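Putative phosphomannomutase (Thermus thermophilus, PDB 1TUO) probably acts as a magnesium-dependent sugar-phosphate mutase of the phosphohexose mutase family, shifting a phosphate group between positions of its sugar substrate. Local coordinates at residues Gly178-Asp183 and Gly191-Phe196; Thr272-Tyr277 and Ile349-Leu354; Ala382-Asp387 and Ala453-Ala458. All blocks are in the same frame, centred on the assembly; numbering follows the deposited sequence.

Contact 1 (Gly178-Asp183 and Gly191-Phe196); sequences GVLYHD and GFLKGF
L193, near the start of helix 192-199, meets both H182 and L180 of strand 180-183. The helix segment begins at G191, the N-cap residue, whose positive phi (77°) suits a glycine; its O accepts the bond from G195 N (2.9 Å) in the first turn. The F192 ring leads away from the strand, forming a cation-pi contact with R157. L193 then carries the contact. Its CD1 methyl sits over one face of the H182 imidazole, 3.8 Å from the ring centroid and only 17° off the ring normal, a CH-pi contact. The same methyl also touches L180 CD2 at 4.1 Å, the two side chains crossing at about a right angle, so one branch serves two strand residues. The ring is offered to the helix because H182 CG stands opposite its backbone N (chi1 179°). In the plane of that ring, at its edge, a water lies 2.9 Å from H182 ND1; the backbone N-H of K194, the next helix residue, is donated to this water (N to water 3.1 Å). H182 NE2 is hydrogen-bonded to T248 OG1, and bonds at both nitrogens should fix the ring's rotation. An alanine in place of H182 is likely to strip L193 CD1 of the ring face it rests on and deprive the water and T248 OG1 of their histidine nitrogens. Strand and helix are the first two elements of the beta-alpha-beta unit completed by strand 206-209, within alpha/beta/alpha domain II of the phosphohexose mutase fold.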
loop_
_atom_site.group_PDB
_atom_site.type_symbol
_atom_site.label_atom_id
_atom_site.label_comp_id
_atom_site.label_asym_id
_atom_site.label_seq_id
_atom_site.Cartn_x
_atom_site.Cartn_y
_atom_site.Cartn_z
ATOM N N GLY A 178 18.261 -5.050 17.339
ATOM C CA GLY A 178 18.592 -3.712 16.885
ATOM C C GLY A 178 17.582 -2.662 17.300
ATOM O O GLY A 178 16.860 -2.816 18.290
ATOM N N VAL A 179 17.543 -1.581 16.534
ATOM C CA VAL A 179 16.616 -0.489 16.775
ATOM C C VAL A 179 15.820 -0.299 15.494
ATOM O O VAL A 179 16.365 -0.421 14.398
ATOM C CB VAL A 179 17.356 0.826 17.094
ATOM C CG1 VAL A 179 18.372 1.123 16.013
ATOM C CG2 VAL A 179 16.367 1.971 17.196
ATOM N N LEU A 180 14.529 -0.026 15.632
ATOM C CA LEU A 180 13.699 0.196 14.461
ATOM C C LEU A 180 13.388 1.682 14.335
ATOM O O LEU A 180 12.853 2.296 15.256
ATOM C CB LEU A 180 12.391 -0.595 14.560
ATOM C CG LEU A 180 11.414 -0.414 13.388
ATOM C CD1 LEU A 180 12.039 -0.927 12.101
ATOM C CD2 LEU A 180 10.118 -1.155 13.673
ATOM N N TYR A 181 13.759 2.264 13.201
ATOM C CA TYR A 181 13.468 3.663 12.953
ATOM C C TYR A 181 12.174 3.659 12.158
ATOM O O TYR A 181 12.012 2.849 11.238
ATOM C CB TYR A 181 14.580 4.324 12.130
ATOM C CG TYR A 181 15.869 4.529 12.896
ATOM C CD1 TYR A 181 16.782 3.490 13.056
ATOM C CD2 TYR A 181 16.164 5.762 13.473
ATOM C CE1 TYR A 181 17.965 3.676 13.776
ATOM C CE2 TYR A 181 17.341 5.962 14.197
ATOM C CZ TYR A 181 18.237 4.913 14.342
ATOM O OH TYR A 181 19.409 5.108 15.049
ATOM N N HIS A 182 11.245 4.529 12.540
ATOM C CA HIS A 182 9.972 4.620 11.840
ATOM C C HIS A 182 9.721 6.040 11.373
ATOM O O HIS A 182 9.395 6.922 12.171
ATOM C CB HIS A 182 8.805 4.194 12.732
ATOM C CG HIS A 182 7.470 4.295 12.056
ATOM N ND1 HIS A 182 6.278 4.296 12.748
ATOM C CD2 HIS A 182 7.143 4.396 10.744
ATOM C CE1 HIS A 182 5.275 4.395 11.893
ATOM N NE2 HIS A 182 5.773 4.456 10.671
ATOM N N ASP A 183 9.880 6.236 10.070
ATOM C CA ASP A 183 9.647 7.514 9.418
ATOM C C ASP A 183 8.177 7.459 9.006
ATOM O O ASP A 183 7.804 6.665 8.139
ATOM C CB ASP A 183 10.557 7.606 8.192
ATOM C CG ASP A 183 10.355 8.869 7.388
ATOM O OD1 ASP A 183 11.074 9.009 6.377
ATOM O OD2 ASP A 183 9.500 9.713 7.749
ATOM N N GLY A 191 3.055 6.534 15.290
ATOM C CA GLY A 191 2.756 5.907 16.566
ATOM C C GLY A 191 2.201 4.495 16.559
ATOM O O GLY A 191 2.068 3.884 17.621
ATOM N N PHE A 192 1.894 3.957 15.385
ATOM C CA PHE A 192 1.326 2.620 15.322
ATOM C C PHE A 192 2.275 1.464 15.599
ATOM O O PHE A 192 1.854 0.434 16.122
ATOM C CB PHE A 192 0.598 2.414 13.987
ATOM C CG PHE A 192 -0.790 2.969 13.987
ATOM C CD1 PHE A 192 -1.009 4.341 13.897
ATOM C CD2 PHE A 192 -1.882 2.127 14.182
ATOM C CE1 PHE A 192 -2.294 4.870 14.012
ATOM C CE2 PHE A 192 -3.173 2.649 14.298
ATOM C CZ PHE A 192 -3.376 4.020 14.215
ATOM N N LEU A 193 3.550 1.620 15.269
ATOM C CA LEU A 193 4.502 0.547 15.531
ATOM C C LEU A 193 4.875 0.540 17.014
ATOM O O LEU A 193 4.940 -0.520 17.632
ATOM C CB LEU A 193 5.746 0.711 14.656
ATOM C CG LEU A 193 5.472 0.468 13.169
ATOM C CD1 LEU A 193 6.743 0.692 12.366
ATOM C CD2 LEU A 193 4.964 -0.956 12.965
ATOM N N LYS A 194 5.115 1.720 17.579
ATOM C CA LYS A 194 5.444 1.825 19.001
ATOM C C LYS A 194 4.225 1.352 19.775
ATOM O O LYS A 194 4.336 0.609 20.754
ATOM C CB LYS A 194 5.738 3.273 19.394
ATOM C CG LYS A 194 6.995 3.863 18.790
ATOM C CD LYS A 194 7.198 5.283 19.299
ATOM C CE LYS A 194 8.444 5.916 18.715
ATOM N NZ LYS A 194 8.609 7.313 19.210
ATOM N N GLY A 195 3.056 1.791 19.320
ATOM C CA GLY A 195 1.816 1.410 19.963
ATOM C C GLY A 195 1.638 -0.096 20.031
ATOM O O GLY A 195 1.377 -0.640 21.103
ATOM N N PHE A 196 1.782 -0.773 18.896
ATOM C CA PHE A 196 1.627 -2.225 18.856
ATOM C C PHE A 196 2.579 -2.945 19.808
ATOM O O PHE A 196 2.178 -3.861 20.527
ATOM C CB PHE A 196 1.869 -2.769 17.448
ATOM C CG PHE A 196 1.998 -4.266 17.403
ATOM C CD1 PHE A 196 0.872 -5.078 17.466
ATOM C CD2 PHE A 196 3.256 -4.867 17.372
ATOM C CE1 PHE A 196 0.993 -6.467 17.500
ATOM C CE2 PHE A 196 3.390 -6.255 17.406
ATOM C CZ PHE A 196 2.256 -7.057 17.471
HETATM O O HOH W 1 5.461 4.044 15.542
#

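Contact 2 (Thr272-Tyr277 and Ile349-Leu354); sequences TTLALY and ILTSLL
L274 reaches T351 and L354 with its CG beside its own backbone N (chi1 -72°) and CD1 extended, anti to CA (chi2 -176°), which sends the two branches to different partners on helix 348-362. On the receiving side, T351 has CG2 anti to the backbone N and OG1 next to it (chi1 -63°), leaving the methyl to face the leucine. L274 CD1 therefore touches T351 CG2 at 3.9 Å, the two side chains crossing obliquely. The other branch, L274 CD2, lies against the backbone of L354 as much as its side chain: it is 3.9 Å from L354 O and 4.1 Å from L354 CB. The helices are close here, with the CA atoms of L274 and L354 7.5 Å apart. No hydrogen bond spans the two segments, and the three residues in contact are buried. The hydroxyl of T351 is engaged elsewhere, hydrogen-bonded to Y339 OH and D347 O, which should hold its methyl turned to L274. One turn further along helix 267-280, Y277 also points toward helix 348-362, and its OH is hydrogen-bonded to E357 OE2 of that helix. L274 and L354 both rest on Y339 of strand 337-339 as well. This is apolar helix-helix packing beside an edge strand of the central sheet, as befits alpha/beta/alpha domain III of a phosphohexose mutase.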
loop_
_atom_site.group_PDB
_atom_site.type_symbol
_atom_site.label_atom_id
_atom_site.label_comp_id
_atom_site.label_asym_id
_atom_site.label_seq_id
_atom_site.Cartn_x
_atom_site.Cartn_y
_atom_site.Cartn_z
ATOM N N THR A 272 9.940 -9.996 -2.160
ATOM C CA THR A 272 10.585 -11.300 -2.297
ATOM C C THR A 272 11.186 -11.797 -0.985
ATOM O O THR A 272 11.142 -12.996 -0.694
ATOM C CB THR A 272 11.680 -11.278 -3.394
ATOM O OG1 THR A 272 12.656 -10.274 -3.096
ATOM C CG2 THR A 272 11.051 -10.990 -4.744
ATOM N N THR A 273 11.747 -10.886 -0.195
ATOM C CA THR A 273 12.335 -11.263 1.088
ATOM C C THR A 273 11.232 -11.813 1.996
ATOM O O THR A 273 11.416 -12.833 2.654
ATOM C CB THR A 273 13.009 -10.053 1.783
ATOM O OG1 THR A 273 14.135 -9.617 1.004
ATOM C CG2 THR A 273 13.491 -10.436 3.177
ATOM N N LEU A 274 10.082 -11.145 2.017
ATOM C CA LEU A 274 8.973 -11.600 2.853
ATOM C C LEU A 274 8.324 -12.855 2.279
ATOM O O LEU A 274 7.826 -13.699 3.022
ATOM C CB LEU A 274 7.928 -10.485 3.026
ATOM C CG LEU A 274 8.370 -9.334 3.940
ATOM C CD1 LEU A 274 7.220 -8.341 4.104
ATOM C CD2 LEU A 274 8.800 -9.875 5.310
ATOM N N ALA A 275 8.331 -12.997 0.957
ATOM C CA ALA A 275 7.746 -14.191 0.360
ATOM C C ALA A 275 8.590 -15.389 0.784
ATOM O O ALA A 275 8.060 -16.438 1.146
ATOM C CB ALA A 275 7.724 -14.083 -1.165
ATOM N N LEU A 276 9.907 -15.220 0.753
ATOM C CA LEU A 276 10.816 -16.297 1.131
ATOM C C LEU A 276 10.643 -16.657 2.599
ATOM O O LEU A 276 10.542 -17.827 2.950
ATOM C CB LEU A 276 12.269 -15.885 0.889
ATOM C CG LEU A 276 13.336 -16.904 1.303
ATOM C CD1 LEU A 276 13.150 -18.192 0.512
ATOM C CD2 LEU A 276 14.719 -16.323 1.038
ATOM N N TYR A 277 10.616 -15.641 3.450
ATOM C CA TYR A 277 10.456 -15.848 4.882
ATOM C C TYR A 277 9.156 -16.579 5.211
ATOM O O TYR A 277 9.161 -17.559 5.959
ATOM C CB TYR A 277 10.495 -14.503 5.612
ATOM C CG TYR A 277 10.267 -14.625 7.104
ATOM C CD1 TYR A 277 9.131 -14.084 7.704
ATOM C CD2 TYR A 277 11.176 -15.309 7.908
ATOM C CE1 TYR A 277 8.906 -14.224 9.073
ATOM C CE2 TYR A 277 10.960 -15.456 9.277
ATOM C CZ TYR A 277 9.825 -14.914 9.851
ATOM O OH TYR A 277 9.600 -15.077 11.202
ATOM N N ILE A 349 1.695 -1.389 8.067
ATOM C CA ILE A 349 2.029 -1.581 9.469
ATOM C C ILE A 349 2.403 -3.050 9.677
ATOM O O ILE A 349 3.438 -3.363 10.277
ATOM C CB ILE A 349 0.842 -1.200 10.375
ATOM C CG1 ILE A 349 0.464 0.270 10.134
ATOM C CG2 ILE A 349 1.201 -1.443 11.841
ATOM C CD1 ILE A 349 1.607 1.261 10.342
ATOM N N LEU A 350 1.579 -3.955 9.165
ATOM C CA LEU A 350 1.900 -5.373 9.306
ATOM C C LEU A 350 3.162 -5.695 8.511
ATOM O O LEU A 350 3.966 -6.527 8.930
ATOM C CB LEU A 350 0.749 -6.263 8.827
ATOM C CG LEU A 350 1.037 -7.765 8.949
ATOM C CD1 LEU A 350 1.446 -8.088 10.388
ATOM C CD2 LEU A 350 -0.193 -8.567 8.557
ATOM N N THR A 351 3.349 -5.036 7.367
ATOM C CA THR A 351 4.547 -5.292 6.572
ATOM C C THR A 351 5.779 -4.914 7.379
ATOM O O THR A 351 6.773 -5.643 7.390
ATOM C CB THR A 351 4.565 -4.482 5.256
ATOM O OG1 THR A 351 3.466 -4.880 4.432
ATOM C CG2 THR A 351 5.850 -4.758 4.494
ATOM N N SER A 352 5.714 -3.772 8.055
ATOM C CA SER A 352 6.836 -3.321 8.865
ATOM C C SER A 352 7.138 -4.342 9.955
ATOM O O SER A 352 8.295 -4.701 10.182
ATOM C CB SER A 352 6.521 -1.970 9.506
ATOM O OG SER A 352 6.378 -0.967 8.518
ATOM N N LEU A 353 6.092 -4.814 10.625
ATOM C CA LEU A 353 6.267 -5.783 11.698
ATOM C C LEU A 353 6.788 -7.133 11.210
ATOM O O LEU A 353 7.567 -7.783 11.911
ATOM C CB LEU A 353 4.956 -5.946 12.478
ATOM C CG LEU A 353 4.569 -4.672 13.243
ATOM C CD1 LEU A 353 3.150 -4.768 13.797
ATOM C CD2 LEU A 353 5.575 -4.446 14.365
ATOM N N LEU A 354 6.381 -7.562 10.015
ATOM C CA LEU A 354 6.875 -8.835 9.489
ATOM C C LEU A 354 8.341 -8.695 9.087
ATOM O O LEU A 354 9.123 -9.640 9.222
ATOM C CB LEU A 354 6.035 -9.298 8.297
ATOM C CG LEU A 354 4.629 -9.796 8.659
ATOM C CD1 LEU A 354 3.800 -9.975 7.400
ATOM C CD2 LEU A 354 4.730 -11.115 9.429
#

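Contact 3 (Ala382-Asp387 and Ala453-Ala458); sequences AYDRLD and ALLEEA
D384 and L386, two residues apart on strand 382-386, both meet L455 of helix 448-459. Y383 points away from the helix and lies on Y442. D384, paired through its backbone with V443, points toward the helix: its OD1 is 3.8 Å from L455 CD1 and its CB 3.9 Å from the same methyl, so the methyl meets both the CB and the carboxylate of D384, the two side chains crossing at about a right angle. In L455, chi1 (-77°) places CG beside the backbone N and chi2 (171°) then sets CD1 anti to CA, with CD2 branching off to the side of L386. The other oxygen, D384 OD2, takes a bent hydrogen bond from R385 N (2.7 Å, 137°), met from well above the carboxylate plane. Here an edge strand of the antiparallel sheet of the C-terminal, TBP-like domain receives the helix that packs across that sheet; L455 also lies on I441 and V443 of the adjoining strand. R385 faces away from the helix, and its NH1 forms a salt bridge with D387 OD1 at 3.2 Å. At L386, CB meets the second methyl, L455 CD2, at 3.9 Å, and the L386 side chain also touches R459.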
loop_
_atom_site.group_PDB
_atom_site.type_symbol
_atom_site.label_atom_id
_atom_site.label_comp_id
_atom_site.label_asym_id
_atom_site.label_seq_id
_atom_site.Cartn_x
_atom_site.Cartn_y
_atom_site.Cartn_z
ATOM N N ALA A 382 18.119 -5.246 -10.012
ATOM C CA ALA A 382 18.340 -3.807 -10.119
ATOM C C ALA A 382 17.053 -3.276 -10.738
ATOM O O ALA A 382 16.464 -3.926 -11.600
ATOM C CB ALA A 382 19.543 -3.501 -11.015
ATOM N N TYR A 383 16.610 -2.103 -10.309
ATOM C CA TYR A 383 15.365 -1.577 -10.838
ATOM C C TYR A 383 15.218 -0.065 -10.750
ATOM O O TYR A 383 15.815 0.586 -9.889
ATOM C CB TYR A 383 14.203 -2.264 -10.101
ATOM C CG TYR A 383 12.837 -1.686 -10.378
ATOM C CD1 TYR A 383 12.397 -0.543 -9.712
ATOM C CD2 TYR A 383 11.989 -2.270 -11.316
ATOM C CE1 TYR A 383 11.153 0.007 -9.974
ATOM C CE2 TYR A 383 10.735 -1.725 -11.589
ATOM C CZ TYR A 383 10.328 -0.585 -10.912
ATOM O OH TYR A 383 9.103 -0.021 -11.176
ATOM N N ASP A 384 14.420 0.481 -11.660
ATOM C CA ASP A 384 14.132 1.911 -11.684
ATOM C C ASP A 384 12.922 2.173 -12.567
ATOM O O ASP A 384 12.557 1.341 -13.400
ATOM C CB ASP A 384 15.326 2.708 -12.212
ATOM C CG ASP A 384 15.225 4.184 -11.872
ATOM O OD1 ASP A 384 16.022 4.988 -12.406
ATOM O OD2 ASP A 384 14.346 4.533 -11.056
ATOM N N ARG A 385 12.304 3.335 -12.383
ATOM C CA ARG A 385 11.135 3.714 -13.165
ATOM C C ARG A 385 11.271 5.147 -13.669
ATOM O O ARG A 385 11.756 6.020 -12.952
ATOM C CB ARG A 385 9.866 3.576 -12.316
ATOM C CG ARG A 385 8.625 4.210 -12.934
ATOM C CD ARG A 385 7.371 3.832 -12.163
ATOM N NE ARG A 385 7.482 4.121 -10.734
ATOM C CZ ARG A 385 7.565 5.344 -10.215
ATOM N NH1 ARG A 385 7.546 6.413 -11.004
ATOM N NH2 ARG A 385 7.668 5.498 -8.901
ATOM N N LEU A 386 10.844 5.376 -14.907
ATOM C CA LEU A 386 10.908 6.701 -15.517
ATOM C C LEU A 386 9.535 7.113 -16.045
ATOM O O LEU A 386 8.900 6.369 -16.795
ATOM C CB LEU A 386 11.918 6.706 -16.667
ATOM C CG LEU A 386 11.983 7.990 -17.500
ATOM C CD1 LEU A 386 12.349 9.163 -16.605
ATOM C CD2 LEU A 386 12.998 7.826 -18.621
ATOM N N ASP A 387 9.081 8.297 -15.652
ATOM C CA ASP A 387 7.786 8.798 -16.095
ATOM C C ASP A 387 7.825 10.301 -16.336
ATOM O O ASP A 387 8.428 10.765 -17.305
ATOM C CB ASP A 387 6.705 8.459 -15.063
ATOM C CG ASP A 387 7.044 8.959 -13.674
ATOM O OD1 ASP A 387 6.228 8.739 -12.755
ATOM O OD2 ASP A 387 8.122 9.567 -13.497
ATOM N N ALA A 453 21.094 2.253 -18.735
ATOM C CA ALA A 453 21.314 2.219 -20.180
ATOM C C ALA A 453 19.994 1.901 -20.889
ATOM O O ALA A 453 19.610 2.567 -21.852
ATOM C CB ALA A 453 22.369 1.168 -20.532
ATOM N N LEU A 454 19.291 0.883 -20.399
ATOM C CA LEU A 454 18.014 0.504 -20.994
ATOM C C LEU A 454 17.031 1.663 -21.021
ATOM O O LEU A 454 16.371 1.901 -22.032
ATOM C CB LEU A 454 17.395 -0.666 -20.226
ATOM C CG LEU A 454 18.057 -2.016 -20.489
ATOM C CD1 LEU A 454 17.522 -3.058 -19.516
ATOM C CD2 LEU A 454 17.792 -2.430 -21.929
ATOM N N LEU A 455 16.927 2.379 -19.908
ATOM C CA LEU A 455 16.019 3.512 -19.829
ATOM C C LEU A 455 16.421 4.594 -20.822
ATOM O O LEU A 455 15.566 5.230 -21.434
ATOM C CB LEU A 455 15.997 4.083 -18.409
ATOM C CG LEU A 455 15.193 3.286 -17.374
ATOM C CD1 LEU A 455 15.437 3.829 -15.978
ATOM C CD2 LEU A 455 13.715 3.366 -17.721
ATOM N N GLU A 456 17.724 4.799 -20.988
ATOM C CA GLU A 456 18.209 5.811 -21.924
ATOM C C GLU A 456 17.863 5.475 -23.372
ATOM O O GLU A 456 17.526 6.362 -24.156
ATOM C CB GLU A 456 19.728 5.976 -21.790
ATOM C CG GLU A 456 20.184 6.710 -20.533
ATOM C CD GLU A 456 19.695 8.147 -20.484
ATOM O OE1 GLU A 456 19.598 8.781 -21.557
ATOM O OE2 GLU A 456 19.423 8.648 -19.371
ATOM N N GLU A 457 17.957 4.200 -23.735
ATOM C CA GLU A 457 17.650 3.784 -25.100
ATOM C C GLU A 457 16.139 3.648 -25.292
ATOM O O GLU A 457 15.608 3.971 -26.354
ATOM C CB GLU A 457 18.328 2.450 -25.423
ATOM C CG GLU A 457 19.845 2.427 -25.241
ATOM C CD GLU A 457 20.587 3.333 -26.211
ATOM O OE1 GLU A 457 21.829 3.227 -26.277
ATOM O OE2 GLU A 457 19.938 4.149 -26.900
ATOM N N ALA A 458 15.449 3.159 -24.266
ATOM C CA ALA A 458 14.001 2.992 -24.343
ATOM C C ALA A 458 13.335 4.356 -24.490
ATOM O O ALA A 458 12.355 4.513 -25.219
ATOM C CB ALA A 458 13.486 2.290 -23.091
#

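How the contacts relate
Along the chain the contacts come in series, contact 1 in alpha/beta/alpha domain II, contact 2 in domain III and contact 3 in the C-terminal domain. Contacts 1 and 2 have centres about 15 Å apart and touch directly: L193 CD2 lies 3.7 Å from L353 CG, and F196 CD2 lies 3.6 Å from L353 CD1. Helix 348-362 thus faces helix 267-280 of its own domain as well as helix 192-199 of domain II, joining the two domains through apolar packing. Contact 3 stands apart, its centre about 34 Å from that of contact 1 and about 27 Å from that of contact 2, consistent with a distinct C-terminal domain, although Y383 meets H268 of domain III.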